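Local atomic coordinates of putative methylthioribose-1-phosphate isomerase (Pyrococcus horikoshii OT3, PDB entry 6A34), a protein that probably catalyses the isomerisation of methylthioribose-1-phosphate to methylthioribulose-1-phosphate in the methionine salvage pathway. Residues 40-43 with 44-48; 78-81 with 82-86; 146-149 with 150-154. All blocks are in the same frame, centred on the assembly; numbering follows the deposited sequence.

Interaction 1 of 3, residues 40-43 with 44-48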
ATOM      1  N   LYS A  40      22.649  24.685   5.439  1.00 46.41           N
ATOM      2  CA  LYS A  40      23.495  25.397   6.412  1.00 50.78           C
ATOM      3  C   LYS A  40      22.683  26.570   6.973  1.00 48.64           C
ATOM      4  O   LYS A  40      22.250  27.430   6.216  1.00 50.57           O
ATOM      5  CB  LYS A  40      24.753  25.912   5.715  1.00 56.93           C
ATOM      6  CG  LYS A  40      25.802  26.572   6.604  1.00 63.52           C
ATOM      7  CD  LYS A  40      27.196  26.480   5.996  1.00 68.55           C
ATOM      8  CE  LYS A  40      28.302  27.050   6.860  1.00 71.01           C
ATOM      9  NZ  LYS A  40      28.486  28.500   6.634  1.00 74.19           N
ATOM     10  N   PHE A  41      22.416  26.543   8.281  1.00 45.25           N
ATOM     11  CA  PHE A  41      21.561  27.499   8.938  1.00 45.16           C
ATOM     12  C   PHE A  41      22.354  28.217  10.033  1.00 47.95           C
ATOM     13  O   PHE A  41      22.925  27.560  10.896  1.00 46.75           O
ATOM     14  CB  PHE A  41      20.326  26.817   9.530  1.00 46.45           C
ATOM     15  CG  PHE A  41      19.455  26.102   8.524  1.00 52.49           C
ATOM     16  CD1 PHE A  41      18.927  26.779   7.432  1.00 54.80           C
ATOM     17  CD2 PHE A  41      19.174  24.753   8.658  1.00 51.78           C
ATOM     18  CE1 PHE A  41      18.130  26.127   6.501  1.00 52.91           C
ATOM     19  CE2 PHE A  41      18.392  24.099   7.721  1.00 56.60           C
ATOM     20  CZ  PHE A  41      17.855  24.792   6.656  1.00 56.20           C
ATOM     21  N   SER A  42      22.295  29.558  10.009  1.00 48.94           N
ATOM     22  CA  SER A  42      23.160  30.443  10.790  1.00 53.25           C
ATOM     23  C   SER A  42      22.367  31.344  11.750  1.00 51.34           C
ATOM     24  O   SER A  42      22.973  32.074  12.500  1.00 44.07           O
ATOM     25  CB  SER A  42      24.004  31.263   9.853  1.00 57.50           C
ATOM     26  OG  SER A  42      24.648  30.407   8.907  1.00 64.96           O
ATOM     27  N   LYS A  43      21.029  31.256  11.752  1.00 50.48           N
ATOM     28  CA  LYS A  43      20.168  32.052  12.662  1.00 51.48           C
ATOM     29  C   LYS A  43      19.098  31.147  13.274  1.00 46.80           C
ATOM     30  O   LYS A  43      18.696  30.166  12.641  1.00 43.85           O
ATOM     31  CB  LYS A  43      19.468  33.189  11.910  1.00 59.22           C
ATOM     32  CG  LYS A  43      20.374  34.025  11.013  1.00 69.43           C
ATOM     33  CD  LYS A  43      19.629  34.982  10.094  1.00 78.52           C
ATOM     34  CE  LYS A  43      20.382  35.229   8.800  1.00 87.66           C
ATOM     35  NZ  LYS A  43      20.013  36.521   8.175  1.00 89.41           N
ATOM     36  N   VAL A  44      18.600  31.495  14.470  1.00 45.35           N
ATOM     37  CA  VAL A  44      17.711  30.558  15.157  1.00 53.05           C
ATOM     38  C   VAL A  44      16.389  30.474  14.379  1.00 51.32           C
ATOM     39  O   VAL A  44      15.791  29.389  14.336  1.00 46.90           O
ATOM     40  CB  VAL A  44      17.521  30.807  16.672  1.00 46.61           C
ATOM     41  CG1 VAL A  44      18.641  31.612  17.286  1.00 47.23           C
ATOM     42  CG2 VAL A  44      16.178  31.392  17.026  1.00 49.23           C
ATOM     43  N   GLU A  45      16.006  31.582  13.721  1.00 52.51           N
ATOM     44  CA  GLU A  45      14.778  31.686  12.895  1.00 57.26           C
ATOM     45  C   GLU A  45      14.819  30.676  11.746  1.00 51.02           C
ATOM     46  O   GLU A  45      13.831  30.018  11.496  1.00 48.66           O
ATOM     47  CB  GLU A  45      14.599  33.073  12.269  1.00 65.17           C
ATOM     48  CG  GLU A  45      14.276  34.170  13.265  1.00 71.99           C
ATOM     49  CD  GLU A  45      15.454  34.697  14.075  1.00 80.33           C
ATOM     50  OE1 GLU A  45      16.635  34.494  13.658  1.00 65.19           O
ATOM     51  OE2 GLU A  45      15.190  35.305  15.138  1.00 92.56           O
ATOM     52  N   GLU A  46      15.969  30.586  11.064  1.00 46.65           N
ATOM     53  CA  GLU A  46      16.226  29.610   9.989  1.00 48.20           C
ATOM     54  C   GLU A  46      16.073  28.155  10.487  1.00 48.34           C
ATOM     55  O   GLU A  46      15.576  27.319   9.750  1.00 45.99           O
ATOM     56  CB  GLU A  46      17.624  29.795   9.386  1.00 51.73           C
ATOM     57  CG  GLU A  46      17.830  31.108   8.642  1.00 52.24           C
ATOM     58  CD  GLU A  46      19.242  31.330   8.100  1.00 60.43           C
ATOM     59  OE1 GLU A  46      20.169  30.590   8.508  1.00 53.80           O
ATOM     60  OE2 GLU A  46      19.423  32.255   7.265  1.00 63.87           O
ATOM     61  N   VAL A  47      16.555  27.851  11.701  1.00 44.59           N
ATOM     62  CA  VAL A  47      16.466  26.510  12.312  1.00 45.40           C
ATOM     63  C   VAL A  47      14.994  26.215  12.644  1.00 49.23           C
ATOM     64  O   VAL A  47      14.495  25.121  12.414  1.00 46.71           O
ATOM     65  CB  VAL A  47      17.344  26.417  13.584  1.00 43.92           C
ATOM     66  CG1 VAL A  47      17.086  25.170  14.409  1.00 43.66           C
ATOM     67  CG2 VAL A  47      18.826  26.535  13.270  1.00 41.89           C
ATOM     68  N   ALA A  48      14.308  27.208  13.219  1.00 49.35           N
ATOM     69  CA  ALA A  48      12.906  27.055  13.599  1.00 50.81           C
ATOM     70  C   ALA A  48      12.077  26.737  12.346  1.00 47.35           C
ATOM     71  O   ALA A  48      11.307  25.788  12.326  1.00 43.10           O
ATOM     72  CB  ALA A  48      12.408  28.300  14.317  1.00 48.73           C
TER
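Glu46 turns its CG away from its own carbonyl carbon (chi1 -66°) and then runs extended (chi2 177°), which carries its carboxylate back to the residues just before the helix. There Glu46 OE1 accepts from the backbone N of Ser42 at 2.8 Å. The bond is nearly straight at 170° and meets OE1 almost along its C-O axis. The N of Lys43 adds a weak, bent bond to the same oxygen, 3.4 Å from Glu46 OE1. OE1 thus grips Ser42 N-H firmly and Lys43 N-H only weakly. Lys43 is the N-cap of helix 44-52, and its O accepts from Val47 N at 3.3 Å to start the helical bonding. The contact is a turn from the edge strand 38-41 of the three-stranded antiparallel sheet into this helix. A leucine in place of Glu46 would probably leave the N-H of Ser42 without its acceptor. Phe41 packs against the same side chain, with its CD1 3.8 Å from Glu46 CB. On the apolar side, Phe41 CB lies 4.0 Å from Val47 CG2, and Val47 also rests on Val24 and Leu96. Lys43 passes its CE 3.5 Å from Glu46 OE2, but NZ stays beyond salt-bridge range.

Interaction 2 of 3, residues 78-81 with 82-86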
ATOM      1  N   LYS A  78      24.374  38.748  20.557  1.00 39.73           N
ATOM      2  CA  LYS A  78      25.050  40.011  20.624  1.00 45.75           C
ATOM      3  C   LYS A  78      24.882  40.645  22.009  1.00 43.56           C
ATOM      4  O   LYS A  78      25.248  41.792  22.168  1.00 42.59           O
ATOM      5  CB  LYS A  78      24.490  40.925  19.532  1.00 55.66           C
ATOM      6  CG  LYS A  78      24.664  40.407  18.106  1.00 59.91           C
ATOM      7  CD  LYS A  78      26.082  40.506  17.595  1.00 64.63           C
ATOM      8  CE  LYS A  78      26.365  39.649  16.374  1.00 76.13           C
ATOM      9  NZ  LYS A  78      27.238  38.491  16.700  1.00 79.80           N
ATOM     10  N   ALA A  79      24.391  39.880  22.998  1.00 38.65           N
ATOM     11  CA  ALA A  79      24.083  40.391  24.329  1.00 40.18           C
ATOM     12  C   ALA A  79      25.337  40.920  25.042  1.00 43.08           C
ATOM     13  O   ALA A  79      26.358  40.255  25.092  1.00 39.86           O
ATOM     14  CB  ALA A  79      23.456  39.302  25.165  1.00 40.34           C
ATOM     15  N   LYS A  80      25.198  42.074  25.697  1.00 45.50           N
ATOM     16  CA  LYS A  80      26.300  42.691  26.420  1.00 50.12           C
ATOM     17  C   LYS A  80      26.130  42.530  27.936  1.00 45.21           C
ATOM     18  O   LYS A  80      27.011  42.919  28.686  1.00 42.62           O
ATOM     19  CB  LYS A  80      26.431  44.168  26.036  1.00 62.21           C
ATOM     20  CG  LYS A  80      25.224  45.055  26.304  1.00 69.75           C
ATOM     21  CD  LYS A  80      25.371  46.468  25.726  1.00 80.93           C
ATOM     22  CE  LYS A  80      25.139  46.561  24.228  1.00 82.93           C
ATOM     23  NZ  LYS A  80      25.517  47.892  23.686  1.00 86.29           N
ATOM     24  N   THR A  81      25.005  41.964  28.391  1.00 38.79           N
ATOM     25  CA  THR A  81      24.860  41.611  29.779  1.00 40.01           C
ATOM     26  C   THR A  81      24.272  40.205  29.871  1.00 36.77           C
ATOM     27  O   THR A  81      23.637  39.733  28.941  1.00 35.77           O
ATOM     28  CB  THR A  81      23.957  42.590  30.540  1.00 41.39           C
ATOM     29  OG1 THR A  81      22.653  42.318  30.043  1.00 45.68           O
ATOM     30  CG2 THR A  81      24.300  44.058  30.368  1.00 41.09           C
ATOM     31  N   LYS A  82      24.426  39.597  31.039  1.00 39.54           N
ATOM     32  CA  LYS A  82      23.759  38.337  31.390  1.00 43.28           C
ATOM     33  C   LYS A  82      22.242  38.484  31.269  1.00 43.16           C
ATOM     34  O   LYS A  82      21.602  37.608  30.704  1.00 50.32           O
ATOM     35  CB  LYS A  82      24.117  37.880  32.805  1.00 41.15           C
ATOM     36  CG  LYS A  82      23.571  36.504  33.155  1.00 43.65           C
ATOM     37  CD  LYS A  82      23.827  36.095  34.572  1.00 42.56           C
ATOM     38  CE  LYS A  82      25.291  35.858  34.862  1.00 43.30           C
ATOM     39  NZ  LYS A  82      25.470  35.331  36.237  1.00 43.04           N
ATOM     40  N   GLU A  83      21.685  39.593  31.775  1.00 47.50           N
ATOM     41  CA  GLU A  83      20.230  39.842  31.723  1.00 50.46           C
ATOM     42  C   GLU A  83      19.758  39.818  30.261  1.00 46.28           C
ATOM     43  O   GLU A  83      18.859  39.074  29.921  1.00 42.09           O
ATOM     44  CB  GLU A  83      19.837  41.161  32.407  1.00 57.10           C
ATOM     45  CG  GLU A  83      18.327  41.366  32.535  1.00 65.94           C
ATOM     46  CD  GLU A  83      17.853  42.581  33.339  1.00 79.11           C
ATOM     47  OE1 GLU A  83      17.208  42.378  34.397  1.00 85.13           O
ATOM     48  OE2 GLU A  83      18.102  43.736  32.902  1.00 73.75           O
ATOM     49  N   GLU A  84      20.363  40.642  29.397  1.00 48.99           N
ATOM     50  CA  GLU A  84      20.055  40.628  27.944  1.00 50.74           C
ATOM     51  C   GLU A  84      20.148  39.203  27.374  1.00 46.34           C
ATOM     52  O   GLU A  84      19.340  38.834  26.531  1.00 48.81           O
ATOM     53  CB  GLU A  84      21.038  41.469  27.130  1.00 54.59           C
ATOM     54  CG  GLU A  84      20.740  42.949  27.113  1.00 58.42           C
ATOM     55  CD  GLU A  84      21.791  43.775  26.388  1.00 58.51           C
ATOM     56  OE1 GLU A  84      21.945  44.944  26.769  1.00 57.96           O
ATOM     57  OE2 GLU A  84      22.460  43.244  25.455  1.00 53.90           O
ATOM     58  N   PHE A  85      21.148  38.426  27.823  1.00 38.03           N
ATOM     59  CA  PHE A  85      21.445  37.172  27.194  1.00 41.73           C
ATOM     60  C   PHE A  85      20.324  36.181  27.514  1.00 41.65           C
ATOM     61  O   PHE A  85      19.841  35.498  26.619  1.00 38.62           O
ATOM     62  CB  PHE A  85      22.806  36.616  27.621  1.00 40.27           C
ATOM     63  CG  PHE A  85      23.037  35.231  27.082  1.00 37.13           C
ATOM     64  CD1 PHE A  85      23.410  35.046  25.762  1.00 39.02           C
ATOM     65  CD2 PHE A  85      22.763  34.114  27.853  1.00 36.54           C
ATOM     66  CE1 PHE A  85      23.592  33.770  25.253  1.00 38.72           C
ATOM     67  CE2 PHE A  85      22.936  32.843  27.339  1.00 36.11           C
ATOM     68  CZ  PHE A  85      23.347  32.668  26.041  1.00 36.01           C
ATOM     69  N   LEU A  86      19.959  36.129  28.801  1.00 42.19           N
ATOM     70  CA  LEU A  86      18.914  35.277  29.303  1.00 44.67           C
ATOM     71  C   LEU A  86      17.561  35.668  28.699  1.00 43.70           C
ATOM     72  O   LEU A  86      16.782  34.786  28.396  1.00 47.23           O
ATOM     73  CB  LEU A  86      18.874  35.338  30.831  1.00 41.90           C
ATOM     74  CG  LEU A  86      20.044  34.651  31.528  1.00 46.71           C
ATOM     75  CD1 LEU A  86      19.892  34.710  33.055  1.00 40.86           C
ATOM     76  CD2 LEU A  86      20.199  33.215  31.026  1.00 44.76           C
TER
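Ala79 and Phe85 form the close-packed side of this turn. The methyl CB of Ala79 sits 3.6 Å from Phe85 CA and 3.7 Å from Phe85 CB, near the plane of the ring at its edge. The ring itself leads away from the loop, because its CG stands anti to the backbone N (chi1 173°). It reaches Tyr73 and the helix 125-157, where it touches Leu125, Ile128 and Ile132. This is the buried end of the contact. Thr81 then caps the helix 82-97 as its N-cap residue. Its OG1 accepts from the N of Glu84 at 2.9 Å, with an angle of 165°. Thr81 O takes the N-H of Phe85 at 3.0 Å, in a more bent bond. The turn thus links the end of helix 59-76 to the start of helix 82-97 in the helical part of the fold. The other side is looser and faces solvent. Glu84 extends from the first turn of the helix back over the loop, and its OE2 accepts from Lys80 N at 3.0 Å. The N-H comes from above the carboxylate plane rather than within it. The aliphatic part of Lys80 runs across this carboxylate, its CG 3.3 Å from Glu84 OE1. The two charges do not pair here, since Lys80 NZ remains 5.6 Å from Glu84 OE1.

Interaction 3 of 3, residues 146-149 with 150-154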
ATOM      1  N   ALA A 146      22.743   5.590  21.800  1.00 36.05           N
ATOM      2  CA  ALA A 146      21.603   4.700  22.009  1.00 33.37           C
ATOM      3  C   ALA A 146      21.443   3.829  20.762  1.00 31.89           C
ATOM      4  O   ALA A 146      21.241   2.637  20.852  1.00 35.55           O
ATOM      5  CB  ALA A 146      20.359   5.499  22.297  1.00 35.29           C
ATOM      6  N   ASN A 147      21.605   4.437  19.589  1.00 32.86           N
ATOM      7  CA  ASN A 147      21.417   3.756  18.322  1.00 33.10           C
ATOM      8  C   ASN A 147      22.523   2.721  18.125  1.00 36.44           C
ATOM      9  O   ASN A 147      22.256   1.607  17.644  1.00 35.52           O
ATOM     10  CB  ASN A 147      21.319   4.741  17.160  1.00 33.25           C
ATOM     11  CG  ASN A 147      20.084   5.600  17.276  1.00 34.87           C
ATOM     12  OD1 ASN A 147      19.130   5.220  17.963  1.00 34.98           O
ATOM     13  ND2 ASN A 147      20.087   6.734  16.595  1.00 32.23           N
ATOM     14  N   LEU A 148      23.745   3.064  18.536  1.00 37.34           N
ATOM     15  CA  LEU A 148      24.841   2.135  18.402  1.00 36.05           C
ATOM     16  C   LEU A 148      24.561   0.848  19.198  1.00 33.00           C
ATOM     17  O   LEU A 148      24.754  -0.253  18.700  1.00 32.67           O
ATOM     18  CB  LEU A 148      26.119   2.801  18.890  1.00 39.09           C
ATOM     19  CG  LEU A 148      26.930   3.515  17.828  1.00 42.54           C
ATOM     20  CD1 LEU A 148      28.086   4.274  18.486  1.00 48.61           C
ATOM     21  CD2 LEU A 148      27.449   2.531  16.798  1.00 42.93           C
ATOM     22  N   ARG A 149      24.104   1.006  20.434  1.00 35.47           N
ATOM     23  CA  ARG A 149      23.791  -0.114  21.305  1.00 37.24           C
ATOM     24  C   ARG A 149      22.641  -0.943  20.710  1.00 38.04           C
ATOM     25  O   ARG A 149      22.758  -2.173  20.607  1.00 37.51           O
ATOM     26  CB  ARG A 149      23.444   0.388  22.708  1.00 39.41           C
ATOM     27  CG  ARG A 149      24.634   0.937  23.493  1.00 39.48           C
ATOM     28  CD  ARG A 149      24.312   1.307  24.926  1.00 39.60           C
ATOM     29  NE  ARG A 149      23.162   2.197  25.099  1.00 45.16           N
ATOM     30  CZ  ARG A 149      23.238   3.517  25.253  1.00 48.21           C
ATOM     31  NH1 ARG A 149      24.388   4.132  25.030  1.00 45.49           N
ATOM     32  NH2 ARG A 149      22.171   4.205  25.645  1.00 40.97           N
ATOM     33  N   MET A 150      21.543  -0.280  20.325  1.00 32.92           N
ATOM     34  CA  MET A 150      20.389  -0.977  19.731  1.00 35.75           C
ATOM     35  C   MET A 150      20.848  -1.860  18.564  1.00 34.81           C
ATOM     36  O   MET A 150      20.411  -2.967  18.435  1.00 39.39           O
ATOM     37  CB  MET A 150      19.363   0.010  19.171  1.00 37.68           C
ATOM     38  CG  MET A 150      18.234   0.342  20.097  1.00 41.18           C
ATOM     39  SD  MET A 150      17.271   1.692  19.334  1.00 41.76           S
ATOM     40  CE  MET A 150      17.950   3.133  20.154  1.00 42.33           C
ATOM     41  N   GLY A 151      21.699  -1.320  17.690  1.00 36.05           N
ATOM     42  CA  GLY A 151      22.126  -2.005  16.481  1.00 35.98           C
ATOM     43  C   GLY A 151      22.807  -3.320  16.805  1.00 40.06           C
ATOM     44  O   GLY A 151      22.541  -4.343  16.158  1.00 36.27           O
ATOM     45  N   HIS A 152      23.720  -3.272  17.786  1.00 38.19           N
ATOM     46  CA  HIS A 152      24.525  -4.438  18.171  1.00 36.98           C
ATOM     47  C   HIS A 152      23.645  -5.445  18.917  1.00 34.44           C
ATOM     48  O   HIS A 152      23.777  -6.651  18.668  1.00 35.59           O
ATOM     49  CB  HIS A 152      25.782  -4.044  18.977  1.00 35.55           C
ATOM     50  CG  HIS A 152      26.790  -3.300  18.171  1.00 36.10           C
ATOM     51  ND1 HIS A 152      26.685  -1.944  17.931  1.00 35.73           N
ATOM     52  CD2 HIS A 152      27.872  -3.719  17.481  1.00 38.07           C
ATOM     53  CE1 HIS A 152      27.687  -1.558  17.152  1.00 38.48           C
ATOM     54  NE2 HIS A 152      28.422  -2.626  16.852  1.00 36.52           N
ATOM     55  N   TYR A 153      22.760  -4.968  19.804  1.00 34.24           N
ATOM     56  CA  TYR A 153      21.806  -5.875  20.505  1.00 36.29           C
ATOM     57  C   TYR A 153      20.880  -6.570  19.505  1.00 34.50           C
ATOM     58  O   TYR A 153      20.716  -7.767  19.569  1.00 35.94           O
ATOM     59  CB  TYR A 153      20.925  -5.139  21.500  1.00 35.28           C
ATOM     60  CG  TYR A 153      21.594  -4.832  22.811  1.00 38.56           C
ATOM     61  CD1 TYR A 153      22.105  -5.852  23.596  1.00 39.10           C
ATOM     62  CD2 TYR A 153      21.655  -3.534  23.297  1.00 38.38           C
ATOM     63  CE1 TYR A 153      22.691  -5.590  24.821  1.00 40.40           C
ATOM     64  CE2 TYR A 153      22.258  -3.252  24.508  1.00 39.64           C
ATOM     65  CZ  TYR A 153      22.777  -4.286  25.267  1.00 38.83           C
ATOM     66  OH  TYR A 153      23.338  -4.039  26.471  1.00 43.63           O
ATOM     67  N   GLY A 154      20.358  -5.802  18.540  1.00 35.29           N
ATOM     68  CA  GLY A 154      19.455  -6.338  17.527  1.00 34.77           C
ATOM     69  C   GLY A 154      20.157  -7.307  16.598  1.00 35.12           C
ATOM     70  O   GLY A 154      19.588  -8.310  16.212  1.00 31.58           O
TER
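His152 reaches back one helical turn to Leu148. Its ND1 donates to Leu148 O at 2.7 Å, nearly straight at 173°. The oxygen lies almost in the ring plane, while the donor is tilted 35° from the carbonyl plane. The backbone N of His152 also donates to Leu148 O, but weakly. The ND1 bond fixes how the ring is turned. Leu148 and His152 point the same way, with CD2 of Leu148 4.1 Å from CE1 of the His152 ring. On another side of the helix, the terminal CE of Met150 folds back beside Asn147, 3.2 Å from its OD1. The same Met150 CE is 4.0 Å from Ala146 CB. All of this lies within the long helix 125-157, where backbone bonds such as Tyr153 N to Arg149 O (2.9 Å) keep the i to i+4 pattern. Tyr153 lays its CD2 3.2 Å from that same Arg149 O. Arg149 bends at chi3 (-52°), which brings one face of its guanidinium over Ala146 CA. Farther out, Arg149 NH2 forms a salt bridge with Asp337, next to the like charge of Arg338. Asn147 ND2 donates to His176 O, and Ser182 is bonded to Asn147 O. Leu148 rests on Pro7 and Leu10 of the N-terminal helix 7-10, while Met150 touches Thr179 and Pro280.

The three contacts follow one another along the chain. None encloses or crosses another. Interaction 1 comes first and closes the turn from strand 38-41 of the small antiparallel sheet into helix 44-52. Interaction 2 closes the turn between helices 59-76 and 82-97, at the far end of the helical part. Interaction 3 closes no loop, being a continuous piece of helix 125-157. Helix 82-97 joins the first two regions, as it also packs against Val47. Phe85 in turn rests on the beginning of helix 125-157, whose later turns carry interaction 3. Centres of interactions 1 and 2 lie about 20 Å apart, those of 2 and 3 about 41 Å.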